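Local coordinates for S12 family peptidase (Streptomyces sp. 82F2, PDB 3WWX), which hydrolyses amide bonds with D-stereospecificity, probably through an active-site serine as in other S12 peptidases of the beta-lactamase-like family, at residues 211-216 with 327-332; 61-66 with 167-172. One frame throughout, in Å; residues are numbered along the deposited sequence.

Interaction 1: 211-216 with 327-332. With DIA (octane 1,8-diamine), chain B.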
loop_
_atom_site.group_PDB
_atom_site.type_symbol
_atom_site.label_atom_id
_atom_site.label_comp_id
_atom_site.label_asym_id
_atom_site.label_seq_id
_atom_site.Cartn_x
_atom_site.Cartn_y
_atom_site.Cartn_z
ATOM N N ALA A 211 7.309 -13.836 9.218
ATOM C CA ALA A 211 6.585 -12.630 9.575
ATOM C C ALA A 211 5.866 -12.886 10.888
ATOM O O ALA A 211 5.273 -13.943 11.062
ATOM C CB ALA A 211 5.579 -12.295 8.483
ATOM N N TYR A 212 5.926 -11.923 11.809
ATOM C CA TYR A 212 5.446 -12.121 13.163
ATOM C C TYR A 212 4.419 -11.074 13.573
ATOM O O TYR A 212 4.563 -9.877 13.256
ATOM C CB TYR A 212 6.606 -12.055 14.156
ATOM C CG TYR A 212 7.702 -13.067 13.923
ATOM C CD1 TYR A 212 7.570 -14.376 14.392
ATOM C CD2 TYR A 212 8.871 -12.722 13.261
ATOM C CE1 TYR A 212 8.583 -15.298 14.197
ATOM C CE2 TYR A 212 9.889 -13.635 13.061
ATOM C CZ TYR A 212 9.739 -14.926 13.538
ATOM O OH TYR A 212 10.754 -15.840 13.364
ATOM N N SER A 213 3.400 -11.513 14.321
ATOM C CA SER A 213 2.347 -10.646 14.816
ATOM C C SER A 213 1.867 -11.068 16.188
ATOM O O SER A 213 1.966 -12.238 16.549
ATOM C CB SER A 213 1.154 -10.692 13.852
ATOM O OG SER A 213 0.121 -9.799 14.226
ATOM N N LYS A 214 1.360 -10.115 16.953
ATOM C CA LYS A 214 0.657 -10.441 18.189
ATOM C C LYS A 214 -0.867 -10.542 18.036
ATOM O O LYS A 214 -1.535 -10.971 18.953
ATOM C CB LYS A 214 1.028 -9.449 19.292
ATOM C CG LYS A 214 2.500 -9.544 19.688
ATOM C CD LYS A 214 2.887 -8.551 20.776
ATOM C CE LYS A 214 4.351 -8.700 21.134
ATOM N NZ LYS A 214 4.788 -7.666 22.122
ATOM N N LEU A 215 -1.411 -10.199 16.878
ATOM C CA LEU A 215 -2.858 -10.341 16.658
ATOM C C LEU A 215 -3.630 -9.654 17.801
ATOM O O LEU A 215 -4.670 -10.134 18.262
ATOM C CB LEU A 215 -3.242 -11.822 16.573
ATOM C CG LEU A 215 -2.539 -12.642 15.489
ATOM C CD1 LEU A 215 -2.977 -14.112 15.541
ATOM C CD2 LEU A 215 -2.792 -12.101 14.104
ATOM N N SER A 216 -3.088 -8.543 18.282
ATOM C CA SER A 216 -3.537 -7.972 19.556
ATOM C C SER A 216 -2.671 -6.795 19.952
ATOM O O SER A 216 -1.653 -6.519 19.305
ATOM C CB SER A 216 -3.470 -9.032 20.659
ATOM O OG SER A 216 -3.559 -8.457 21.950
ATOM N N ASN A 327 9.627 -7.229 10.002
ATOM C CA ASN A 327 8.815 -8.455 10.099
ATOM C C ASN A 327 8.147 -8.620 11.469
ATOM O O ASN A 327 7.839 -9.741 11.899
ATOM C CB ASN A 327 9.620 -9.690 9.717
ATOM C CG ASN A 327 10.735 -9.985 10.683
ATOM O OD1 ASN A 327 11.032 -9.187 11.574
ATOM N ND2 ASN A 327 11.341 -11.159 10.526
ATOM N N ALA A 328 7.917 -7.503 12.146
ATOM C CA ALA A 328 7.004 -7.467 13.290
ATOM C C ALA A 328 6.064 -6.326 13.021
ATOM O O ALA A 328 6.479 -5.269 12.527
ATOM C CB ALA A 328 7.746 -7.238 14.579
ATOM N N ASP A 329 4.802 -6.501 13.357
ATOM C CA ASP A 329 3.838 -5.440 13.105
ATOM C C ASP A 329 3.512 -4.629 14.354
ATOM O O ASP A 329 2.629 -3.771 14.309
ATOM C CB ASP A 329 2.577 -5.985 12.442
ATOM C CG ASP A 329 1.920 -7.094 13.233
ATOM O OD1 ASP A 329 2.168 -7.221 14.452
ATOM O OD2 ASP A 329 1.137 -7.847 12.623
ATOM N N TRP A 330 4.243 -4.869 15.444
ATOM C CA TRP A 330 4.003 -4.204 16.728
ATOM C C TRP A 330 5.172 -3.333 17.170
ATOM O O TRP A 330 5.098 -2.685 18.227
ATOM C CB TRP A 330 3.731 -5.234 17.829
ATOM C CG TRP A 330 4.954 -6.017 18.242
ATOM C CD1 TRP A 330 5.898 -5.646 19.166
ATOM C CD2 TRP A 330 5.385 -7.286 17.737
ATOM N NE1 TRP A 330 6.880 -6.593 19.259
ATOM C CE2 TRP A 330 6.585 -7.619 18.394
ATOM C CE3 TRP A 330 4.868 -8.176 16.791
ATOM C CZ2 TRP A 330 7.271 -8.780 18.134
ATOM C CZ3 TRP A 330 5.548 -9.331 16.543
ATOM C CH2 TRP A 330 6.732 -9.634 17.207
ATOM N N ALA A 331 6.240 -3.313 16.383
ATOM C CA ALA A 331 7.458 -2.628 16.778
ATOM C C ALA A 331 8.183 -2.083 15.569
ATOM O O ALA A 331 7.933 -2.511 14.441
ATOM C CB ALA A 331 8.359 -3.563 17.528
ATOM N N GLY A 332 9.093 -1.144 15.828
ATOM C CA GLY A 332 9.888 -0.520 14.789
ATOM C C GLY A 332 9.236 0.747 14.283
ATOM O O GLY A 332 8.056 0.775 13.967
HETATM N N1 DIA B . -3.419 -7.718 14.309
HETATM C C1 DIA B . -3.302 -8.529 13.142
HETATM C C2 DIA B . -2.330 -8.077 12.073
HETATM C C3 DIA B . -2.193 -6.597 11.932
HETATM C C4 DIA B . -2.611 -5.982 10.613
HETATM C C5 DIA B . -1.491 -5.229 9.946
HETATM C C6 DIA B . -0.786 -4.239 10.840
HETATM C C7 DIA B . 0.415 -3.653 10.170
HETATM C C8 DIA B . 0.926 -2.523 11.021
HETATM N N8 DIA B . 2.287 -2.292 10.686
HETATM O O HOH W 1 0.647 -7.304 16.516
#
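S213 OG is gripped twice: it donates to D329 OD2 at 2.7 Å and accepts from the backbone N of L215 at 3.1 Å, closing an ST turn at one wall of the octane 1,8-diamine pocket in this penicillin-binding/beta-lactamase-type fold. With OG anti to the backbone N (chi1 -176°), the hydroxyl reaches the syn lone pair of OD2. The same carboxylate oxygen also accepts from the backbone N of G307, so two donors fix the carboxylate of D329. The ligand lies against this pair, its C2 being 3.5 Å from D329 OD2. The other oxygen, D329 OD1, takes a hydrogen bond from a water that in turn accepts from K214 N, tying the loop to the middle of the turn. Behind the pair the backbones run in the same direction through a single parallel bridge of Y212 with A328: Y212 N donates to N327 O at 2.9 Å, and D329 N gives a weak, long bond to Y212 O. The Y212 ring stands beside the side-chain amide of N327, with the two planes 81° apart. That amide is held from outside by G24 N on OD1 and P210 O on ND2. W330 lies between K214 over one face and A328 CB over the opposite face, while S213 N sits at its edge, in plane. The extended lysine crosses the indole at about a right angle; its CE makes a CH-pi contact and its NZ a cation-pi contact, 3.9 Å from the centroid of the five-membered ring.

Interaction 2: 61-66 with 167-172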
loop_
_atom_site.group_PDB
_atom_site.type_symbol
_atom_site.label_atom_id
_atom_site.label_comp_id
_atom_site.label_asym_id
_atom_site.label_seq_id
_atom_site.Cartn_x
_atom_site.Cartn_y
_atom_site.Cartn_z
ATOM N N THR A 61 -2.127 3.408 -10.305
ATOM C CA THR A 61 -1.379 3.585 -11.554
ATOM C C THR A 61 -2.145 2.978 -12.725
ATOM O O THR A 61 -2.249 3.584 -13.781
ATOM C CB THR A 61 0.024 2.967 -11.451
ATOM O OG1 THR A 61 0.772 3.658 -10.443
ATOM C CG2 THR A 61 0.795 3.100 -12.777
ATOM N N VAL A 62 -2.703 1.801 -12.534
ATOM C CA VAL A 62 -3.471 1.164 -13.609
ATOM C C VAL A 62 -4.656 2.032 -13.997
ATOM O O VAL A 62 -4.909 2.251 -15.183
ATOM C CB VAL A 62 -3.943 -0.233 -13.200
ATOM C CG1 VAL A 62 -4.953 -0.784 -14.202
ATOM C CG2 VAL A 62 -2.759 -1.157 -13.062
ATOM N N LEU A 63 -5.401 2.548 -13.022
ATOM C CA LEU A 63 -6.567 3.360 -13.350
ATOM C C LEU A 63 -6.168 4.641 -14.046
ATOM O O LEU A 63 -6.884 5.112 -14.928
ATOM C CB LEU A 63 -7.397 3.667 -12.113
ATOM C CG LEU A 63 -8.303 2.498 -11.776
ATOM C CD1 LEU A 63 -8.751 2.603 -10.342
ATOM C CD2 LEU A 63 -9.515 2.464 -12.711
ATOM N N LEU A 64 -5.037 5.221 -13.660
ATOM C CA LEU A 64 -4.562 6.414 -14.359
ATOM C C LEU A 64 -4.128 6.115 -15.793
ATOM O O LEU A 64 -4.359 6.940 -16.684
ATOM C CB LEU A 64 -3.457 7.090 -13.533
ATOM C CG LEU A 64 -4.010 7.851 -12.321
ATOM C CD1 LEU A 64 -2.949 8.008 -11.238
ATOM C CD2 LEU A 64 -4.530 9.223 -12.750
ATOM N N GLN A 65 -3.529 4.961 -16.031
ATOM C CA GLN A 65 -3.257 4.549 -17.401
ATOM C C GLN A 65 -4.543 4.372 -18.186
ATOM O O GLN A 65 -4.633 4.816 -19.334
ATOM C CB GLN A 65 -2.443 3.267 -17.450
ATOM C CG GLN A 65 -1.008 3.400 -16.955
ATOM C CD GLN A 65 -0.186 2.191 -17.306
ATOM O OE1 GLN A 65 -0.719 1.148 -17.687
ATOM N NE2 GLN A 65 1.136 2.319 -17.205
ATOM N N LEU A 66 -5.538 3.723 -17.596
ATOM C CA LEU A 66 -6.790 3.503 -18.315
ATOM C C LEU A 66 -7.452 4.829 -18.672
ATOM O O LEU A 66 -8.021 4.969 -19.757
ATOM C CB LEU A 66 -7.740 2.608 -17.506
ATOM C CG LEU A 66 -7.262 1.171 -17.295
ATOM C CD1 LEU A 66 -8.133 0.496 -16.247
ATOM C CD2 LEU A 66 -7.274 0.385 -18.617
ATOM N N GLY A 167 -10.257 -1.772 -7.659
ATOM C CA GLY A 167 -9.952 -2.998 -8.361
ATOM C C GLY A 167 -11.139 -3.495 -9.170
ATOM O O GLY A 167 -10.982 -3.983 -10.288
ATOM N N MET A 168 -12.326 -3.404 -8.595
ATOM C CA MET A 168 -13.529 -3.829 -9.303
ATOM C C MET A 168 -13.762 -2.954 -10.543
ATOM O O MET A 168 -14.216 -3.464 -11.585
ATOM C CB MET A 168 -14.733 -3.795 -8.360
ATOM C CG MET A 168 -14.648 -4.861 -7.302
ATOM S SD MET A 168 -15.827 -4.645 -5.947
ATOM C CE MET A 168 -17.345 -4.936 -6.794
ATOM N N VAL A 169 -13.437 -1.672 -10.453
ATOM C CA VAL A 169 -13.587 -0.765 -11.605
ATOM C C VAL A 169 -12.619 -1.199 -12.697
ATOM O O VAL A 169 -12.975 -1.240 -13.878
ATOM C CB VAL A 169 -13.357 0.698 -11.217
ATOM C CG1 VAL A 169 -13.327 1.600 -12.450
ATOM C CG2 VAL A 169 -14.410 1.164 -10.234
ATOM N N ILE A 170 -11.387 -1.534 -12.318
ATOM C CA ILE A 170 -10.383 -1.989 -13.284
ATOM C C ILE A 170 -10.914 -3.216 -14.013
ATOM O O ILE A 170 -10.807 -3.307 -15.242
ATOM C CB ILE A 170 -9.029 -2.314 -12.624
ATOM C CG1 ILE A 170 -8.353 -1.043 -12.115
ATOM C CG2 ILE A 170 -8.100 -3.027 -13.617
ATOM C CD1 ILE A 170 -7.134 -1.321 -11.177
ATOM N N GLU A 171 -11.492 -4.147 -13.271
ATOM C CA GLU A 171 -12.020 -5.356 -13.871
ATOM C C GLU A 171 -13.149 -5.016 -14.863
ATOM O O GLU A 171 -13.235 -5.641 -15.922
ATOM C CB GLU A 171 -12.490 -6.367 -12.818
ATOM C CG GLU A 171 -12.958 -7.665 -13.474
ATOM C CD GLU A 171 -13.173 -8.832 -12.536
ATOM O OE1 GLU A 171 -13.997 -9.698 -12.895
ATOM O OE2 GLU A 171 -12.518 -8.921 -11.482
ATOM N N LYS A 172 -13.997 -4.045 -14.535
ATOM C CA LYS A 172 -15.117 -3.682 -15.422
ATOM C C LYS A 172 -14.582 -3.035 -16.695
ATOM O O LYS A 172 -15.033 -3.352 -17.799
ATOM C CB LYS A 172 -16.076 -2.734 -14.720
ATOM C CG LYS A 172 -17.353 -2.406 -15.499
ATOM C CD LYS A 172 -18.211 -3.642 -15.797
ATOM C CE LYS A 172 -18.600 -4.450 -14.551
ATOM N NZ LYS A 172 -19.684 -3.822 -13.732
#
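L63 and I170 meet most tightly here, L63 CG lying 3.6 Å from I170 CG1, in a helix-helix contact within the all-helical region of the beta-lactamase-like fold. The axes of the two short segments approach to 10.2 Å and cross at 38°, running in broadly the same direction. I170 reaches across with two branches: CD1 ends against V62 CG1 at 3.8 Å, and CG2 touches the same valine methyl at 3.9 Å. With its CG1 anti to the carbonyl carbon (chi1 -69°), the longer branch of I170 is directed between V62 and L63. One residue before the isoleucine, V169 CG1 meets L63 CD2, the two side chains crossing at about a right angle. The contact is wholly apolar, and all five residues that touch are buried. It slackens at L66, which points toward the other helix but touches it loosely, packing also on V173, T174 and R185. On the far side of helix 160-174, E171 points away and, with K172, is exposed. The S-I-T-K sequence at the start of helix 55-68 fits the family's nucleophile motif, so this contact probably packs one side of the active-site helix. At the loose end, L66 CD1 is 4.4 Å from I170 CG2.

In the fold
From the N terminus the chain forms strands 24-31 and 36-41, then enters helix 55-68. Interaction 2 joins this helix to helix 160-174, closing a loop of 100 residues that holds helices but no strand. Interaction 1 opens afterwards, at 211-216, and closes a 110-residue loop at 327-332, once the chain has built the remaining strands of the large antiparallel sheet and left strand 320-326 for the C-terminal helix 334-343. The loops therefore follow in series, neither nesting nor crossing. Their centres lie 32 Å apart on opposite sides of the chain's centre: interaction 2 joins two helices of the helical region, whereas interaction 1 joins the loop after strand 320-326 to 211-216, both segments giving residues to the pocket.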